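PDB 7C6O: cobalamin biosynthesis protein CobN from Mycobacterium tuberculosis, which probably catalyses ATP-dependent insertion of cobalt into the corrin ring during cobalamin biosynthesis, as the large, catalytic subunit of cobaltochelatase. Local coordinates for residues 136-140 with 152-156; 139-144 with 167-173. All coordinates share one frame; numbering follows the deposited sequence.

Interaction 1. Residues 136-140 with 152-156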
loop_
_atom_site.group_PDB
_atom_site.type_symbol
_atom_site.label_atom_id
_atom_site.label_comp_id
_atom_site.label_asym_id
_atom_site.label_seq_id
_atom_site.Cartn_x
_atom_site.Cartn_y
_atom_site.Cartn_z
ATOM N N GLN A 136 1.569 -37.242 39.432
ATOM C CA GLN A 136 1.987 -35.934 39.929
ATOM C C GLN A 136 2.924 -35.246 38.942
ATOM O O GLN A 136 2.830 -34.031 38.734
ATOM C CB GLN A 136 2.649 -36.072 41.302
ATOM C CG GLN A 136 2.907 -34.742 42.025
ATOM C CD GLN A 136 1.659 -34.165 42.686
ATOM O OE1 GLN A 136 0.537 -34.415 42.252
ATOM N NE2 GLN A 136 1.857 -33.393 43.749
ATOM N N ALA A 137 3.832 -36.005 38.321
ATOM C CA ALA A 137 4.675 -35.435 37.275
ATOM C C ALA A 137 3.831 -34.879 36.134
ATOM O O ALA A 137 4.147 -33.820 35.576
ATOM C CB ALA A 137 5.654 -36.486 36.751
ATOM N N HIS A 138 2.753 -35.581 35.776
ATOM C CA HIS A 138 1.855 -35.085 34.739
ATOM C C HIS A 138 1.341 -33.693 35.080
ATOM O O HIS A 138 1.271 -32.816 34.211
ATOM C CB HIS A 138 0.688 -36.053 34.549
ATOM C CG HIS A 138 -0.352 -35.558 33.595
ATOM N ND1 HIS A 138 -0.319 -35.840 32.246
ATOM C CD2 HIS A 138 -1.448 -34.786 33.791
ATOM C CE1 HIS A 138 -1.353 -35.269 31.653
ATOM N NE2 HIS A 138 -2.053 -34.621 32.569
ATOM N N ILE A 139 0.998 -33.467 36.348
ATOM C CA ILE A 139 0.458 -32.174 36.756
ATOM C C ILE A 139 1.536 -31.098 36.709
ATOM O O ILE A 139 1.291 -29.981 36.235
ATOM C CB ILE A 139 -0.182 -32.291 38.152
ATOM C CG1 ILE A 139 -1.350 -33.280 38.110
ATOM C CG2 ILE A 139 -0.641 -30.926 38.650
ATOM C CD1 ILE A 139 -1.982 -33.560 39.459
ATOM N N TYR A 140 2.743 -31.408 37.200
ATOM C CA TYR A 140 3.851 -30.458 37.125
ATOM C C TYR A 140 4.046 -29.956 35.700
ATOM O O TYR A 140 4.203 -28.754 35.463
ATOM C CB TYR A 140 5.149 -31.101 37.622
ATOM C CG TYR A 140 5.388 -31.074 39.115
ATOM C CD1 TYR A 140 5.634 -29.878 39.784
ATOM C CD2 TYR A 140 5.423 -32.252 39.849
ATOM C CE1 TYR A 140 5.878 -29.860 41.151
ATOM C CE2 TYR A 140 5.663 -32.245 41.209
ATOM C CZ TYR A 140 5.891 -31.050 41.855
ATOM O OH TYR A 140 6.129 -31.054 43.209
ATOM N N LEU A 152 9.721 -30.120 39.942
ATOM C CA LEU A 152 9.583 -31.469 39.398
ATOM C C LEU A 152 10.869 -32.265 39.563
ATOM O O LEU A 152 10.836 -33.442 39.943
ATOM C CB LEU A 152 9.188 -31.414 37.921
ATOM C CG LEU A 152 9.169 -32.768 37.201
ATOM C CD1 LEU A 152 8.066 -33.681 37.751
ATOM C CD2 LEU A 152 9.022 -32.577 35.696
ATOM N N HIS A 153 12.012 -31.638 39.280
ATOM C CA HIS A 153 13.292 -32.319 39.429
ATOM C C HIS A 153 13.485 -32.805 40.860
ATOM O O HIS A 153 13.873 -33.956 41.092
ATOM C CB HIS A 153 14.427 -31.383 39.016
ATOM C CG HIS A 153 15.759 -32.055 38.909
ATOM N ND1 HIS A 153 16.445 -32.529 40.007
ATOM C CD2 HIS A 153 16.539 -32.325 37.834
ATOM C CE1 HIS A 153 17.586 -33.067 39.613
ATOM N NE2 HIS A 153 17.667 -32.956 38.299
ATOM N N ALA A 154 13.205 -31.938 41.835
ATOM C CA ALA A 154 13.370 -32.318 43.235
ATOM C C ALA A 154 12.330 -33.351 43.654
ATOM O O ALA A 154 12.644 -34.286 44.402
ATOM C CB ALA A 154 13.287 -31.078 44.123
ATOM N N PHE A 155 11.089 -33.197 43.188
ATOM C CA PHE A 155 10.054 -34.178 43.494
ATOM C C PHE A 155 10.459 -35.567 43.018
ATOM O O PHE A 155 10.320 -36.552 43.750
ATOM C CB PHE A 155 8.724 -33.764 42.858
ATOM C CG PHE A 155 7.689 -34.855 42.862
ATOM C CD1 PHE A 155 6.996 -35.166 44.022
ATOM C CD2 PHE A 155 7.421 -35.581 41.710
ATOM C CE1 PHE A 155 6.050 -36.175 44.035
ATOM C CE2 PHE A 155 6.476 -36.591 41.712
ATOM C CZ PHE A 155 5.789 -36.891 42.877
ATOM N N LEU A 156 10.969 -35.663 41.789
ATOM C CA LEU A 156 11.326 -36.969 41.249
ATOM C C LEU A 156 12.527 -37.561 41.972
ATOM O O LEU A 156 12.544 -38.759 42.277
ATOM C CB LEU A 156 11.602 -36.859 39.754
ATOM C CG LEU A 156 10.361 -36.561 38.917
ATOM C CD1 LEU A 156 10.764 -36.314 37.481
ATOM C CD2 LEU A 156 9.380 -37.716 39.026
#
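The phenol oxygen OH of Y140 lies against F155 CB, 3.8 Å away, and gives its hydrogen bond to O of T168, beyond these two helices. No hydrogen bond joins segments 136-140 and 152-156. The contact belongs to a helical hairpin made by helices 131-143 and 146-161. Their segments run antiparallel at 171°, with the axes 10.6 Å apart. The ring of Y140 reaches across to the second helix. L152 lies over one face of the Y140 ring, with CA 4.1 Å from the centroid and almost on the ring normal, which makes a CH-pi contact. The methyl CD1 of L152 fits between Y140 and A137, 3.7 Å from Y140 CD2 and 3.8 Å from A137 CB. One turn further along the second helix, F155 meets the other end of Y140. F155 CG is 3.7 Å from Y140 CE2, and the two ring planes are inclined at 45°. F155 also receives Q136. With CG anti to the backbone N (chi1 -170°), the Q136 chain lies across the F155 ring. Q136 CG sits over the face, toward the rim, 4.1 Å from the centroid of the F155 ring. CB and CG make the contact, and the bend at chi2 carries the amide away from the ring toward P170. A137 and L156 also touch V111 of the parallel sheet, so the hairpin rests on that sheet. The interface is thus held by aliphatic and aromatic packing, and the buried hydroxyl of Y140 is satisfied by a backbone carbonyl outside it.

Interaction 2. Residues 139-144 with 167-173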
loop_
_atom_site.group_PDB
_atom_site.type_symbol
_atom_site.label_atom_id
_atom_site.label_comp_id
_atom_site.label_asym_id
_atom_site.label_seq_id
_atom_site.Cartn_x
_atom_site.Cartn_y
_atom_site.Cartn_z
ATOM N N ILE A 139 0.998 -33.467 36.348
ATOM C CA ILE A 139 0.458 -32.174 36.756
ATOM C C ILE A 139 1.536 -31.098 36.709
ATOM O O ILE A 139 1.291 -29.981 36.235
ATOM C CB ILE A 139 -0.182 -32.291 38.152
ATOM C CG1 ILE A 139 -1.350 -33.280 38.110
ATOM C CG2 ILE A 139 -0.641 -30.926 38.650
ATOM C CD1 ILE A 139 -1.982 -33.560 39.459
ATOM N N TYR A 140 2.743 -31.408 37.200
ATOM C CA TYR A 140 3.851 -30.458 37.125
ATOM C C TYR A 140 4.046 -29.956 35.700
ATOM O O TYR A 140 4.203 -28.754 35.463
ATOM C CB TYR A 140 5.149 -31.101 37.622
ATOM C CG TYR A 140 5.388 -31.074 39.115
ATOM C CD1 TYR A 140 5.634 -29.878 39.784
ATOM C CD2 TYR A 140 5.423 -32.252 39.849
ATOM C CE1 TYR A 140 5.878 -29.860 41.151
ATOM C CE2 TYR A 140 5.663 -32.245 41.209
ATOM C CZ TYR A 140 5.891 -31.050 41.855
ATOM O OH TYR A 140 6.129 -31.054 43.209
ATOM N N LEU A 141 4.034 -30.876 34.736
ATOM C CA LEU A 141 4.305 -30.519 33.351
ATOM C C LEU A 141 3.089 -29.906 32.666
ATOM O O LEU A 141 3.250 -29.044 31.795
ATOM C CB LEU A 141 4.791 -31.754 32.590
ATOM C CG LEU A 141 6.177 -32.235 33.039
ATOM C CD1 LEU A 141 6.442 -33.671 32.610
ATOM C CD2 LEU A 141 7.250 -31.304 32.492
ATOM N N ALA A 142 1.880 -30.330 33.041
ATOM C CA ALA A 142 0.677 -29.738 32.461
ATOM C C ALA A 142 0.577 -28.258 32.808
ATOM O O ALA A 142 0.298 -27.421 31.943
ATOM C CB ALA A 142 -0.567 -30.489 32.935
ATOM N N HIS A 143 0.805 -27.915 34.079
ATOM C CA HIS A 143 0.850 -26.506 34.458
ATOM C C HIS A 143 2.071 -25.817 33.866
ATOM O O HIS A 143 1.976 -24.687 33.374
ATOM C CB HIS A 143 0.844 -26.363 35.979
ATOM C CG HIS A 143 -0.473 -26.685 36.611
ATOM N ND1 HIS A 143 -1.658 -26.124 36.186
ATOM C CD2 HIS A 143 -0.792 -27.501 37.644
ATOM C CE1 HIS A 143 -2.651 -26.587 36.925
ATOM N NE2 HIS A 143 -2.153 -27.423 37.817
ATOM N N GLY A 144 3.224 -26.482 33.908
ATOM C CA GLY A 144 4.425 -25.950 33.306
ATOM C C GLY A 144 4.985 -24.745 34.046
ATOM O O GLY A 144 4.624 -24.430 35.182
ATOM N N PHE A 167 10.626 -30.370 48.205
ATOM C CA PHE A 167 9.948 -29.881 47.016
ATOM C C PHE A 167 8.614 -29.261 47.401
ATOM O O PHE A 167 8.019 -29.593 48.430
ATOM C CB PHE A 167 9.735 -31.005 45.988
ATOM C CG PHE A 167 9.006 -32.202 46.536
ATOM C CD1 PHE A 167 7.621 -32.232 46.576
ATOM C CD2 PHE A 167 9.709 -33.300 47.008
ATOM C CE1 PHE A 167 6.948 -33.329 47.080
ATOM C CE2 PHE A 167 9.043 -34.402 47.512
ATOM C CZ PHE A 167 7.661 -34.417 47.548
ATOM N N THR A 168 8.151 -28.358 46.550
ATOM C CA THR A 168 6.879 -27.656 46.516
ATOM C C THR A 168 5.913 -28.376 45.583
ATOM O O THR A 168 6.320 -28.849 44.517
ATOM C CB THR A 168 7.082 -26.214 46.039
ATOM O OG1 THR A 168 7.937 -25.526 46.961
ATOM C CG2 THR A 168 5.758 -25.470 45.935
ATOM N N PRO A 169 4.645 -28.504 45.964
ATOM C CA PRO A 169 3.651 -29.103 45.064
ATOM C C PRO A 169 3.521 -28.299 43.782
ATOM O O PRO A 169 3.969 -27.146 43.718
ATOM C CB PRO A 169 2.354 -29.053 45.887
ATOM C CG PRO A 169 2.810 -29.006 47.307
ATOM C CD PRO A 169 4.089 -28.225 47.300
ATOM N N PRO A 170 2.919 -28.873 42.738
ATOM C CA PRO A 170 2.710 -28.109 41.502
ATOM C C PRO A 170 1.880 -26.860 41.758
ATOM O O PRO A 170 0.933 -26.870 42.548
ATOM C CB PRO A 170 1.966 -29.099 40.594
ATOM C CG PRO A 170 2.309 -30.451 41.138
ATOM C CD PRO A 170 2.449 -30.265 42.618
ATOM N N VAL A 171 2.249 -25.774 41.085
ATOM C CA VAL A 171 1.548 -24.501 41.195
ATOM C C VAL A 171 0.887 -24.190 39.862
ATOM O O VAL A 171 1.492 -24.362 38.797
ATOM C CB VAL A 171 2.489 -23.357 41.625
ATOM C CG1 VAL A 171 2.972 -23.577 43.048
ATOM C CG2 VAL A 171 3.670 -23.235 40.669
ATOM N N ALA A 172 -0.365 -23.750 39.924
ATOM C CA ALA A 172 -1.062 -23.337 38.718
ATOM C C ALA A 172 -0.476 -22.033 38.191
ATOM O O ALA A 172 -0.043 -21.164 38.952
ATOM C CB ALA A 172 -2.556 -23.169 38.993
ATOM N N THR A 173 -0.453 -21.908 36.872
ATOM C CA THR A 173 0.010 -20.693 36.231
ATOM C C THR A 173 -1.170 -19.962 35.617
ATOM O O THR A 173 -1.950 -20.572 34.873
ATOM C CB THR A 173 1.047 -21.011 35.155
ATOM O OG1 THR A 173 0.693 -22.239 34.505
ATOM C CG2 THR A 173 2.425 -21.149 35.780
HETATM O O HOH W 1 -2.429 -23.730 34.758
#
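The C-terminal end of helix 131-143 packs on the extended linker 167-173, which runs from helix 146-161 toward strand 176-178. Y140 and P170 form the centre of the contact. P170 CG stands over the middle of the Y140 ring, 3.5 Å from its centroid, in a close proline-aromatic CH-pi contact. P170 and L152 cover opposite faces of this ring. T168 O lies at the edge of the ring, in its plane, and takes the hydroxyl's bond. Y140 OH donates to T168 O at 2.6 Å, a short bond. The donor lies 30° off the carbonyl plane. Ring face and hydroxyl together fix the position of the tyrosine on the linker. I139 adds its branch CG2, which touches P170 CB at 3.7 Å beside the ring. One turn later H143 lies along the linker. H143 CB is 3.5 Å from V171 O. A172 CA sits over a face of the H143 imidazole, 3.9 Å from its centroid, a CH-pi contact. The helix ends here, and G144 leaves it with positive phi. The carbonyl of H143 is taken up by the linker: T173 OG1 donates to H143 O at 3.0 Å, from above the carbonyl plane. T173 holds OG1 between its backbone N and carbonyl carbon (chi1 36°), which turns the hydroxyl to the helix end. N148 of the next helix bonds through ND2 to both G144 O and V171 O. A water completes the join: it lies 2.9 Å from H143 ND1 and donates to T173 O at 3.2 Å.

Interactions 1 and 2 have centres 7 Å apart and share I139 and Y140 of helix 131-143. Along the chain the shared helix comes first, then helix 146-161, then the linker 167-173. The contacts meet at Y140, whose opposite ring faces pack on L152 in interaction 1 and P170 in interaction 2. They also touch through Q136 with P170 and F155 with F167. Interaction 1 is buried; interaction 2 is nearer the surface. Their centres lie about 52 and 48 Å from the centre of the chain, beside the four-stranded parallel sheet near the N-terminus. Interaction 1 pairs the last two helices of this unit; interaction 2 lays the linker against the first of them.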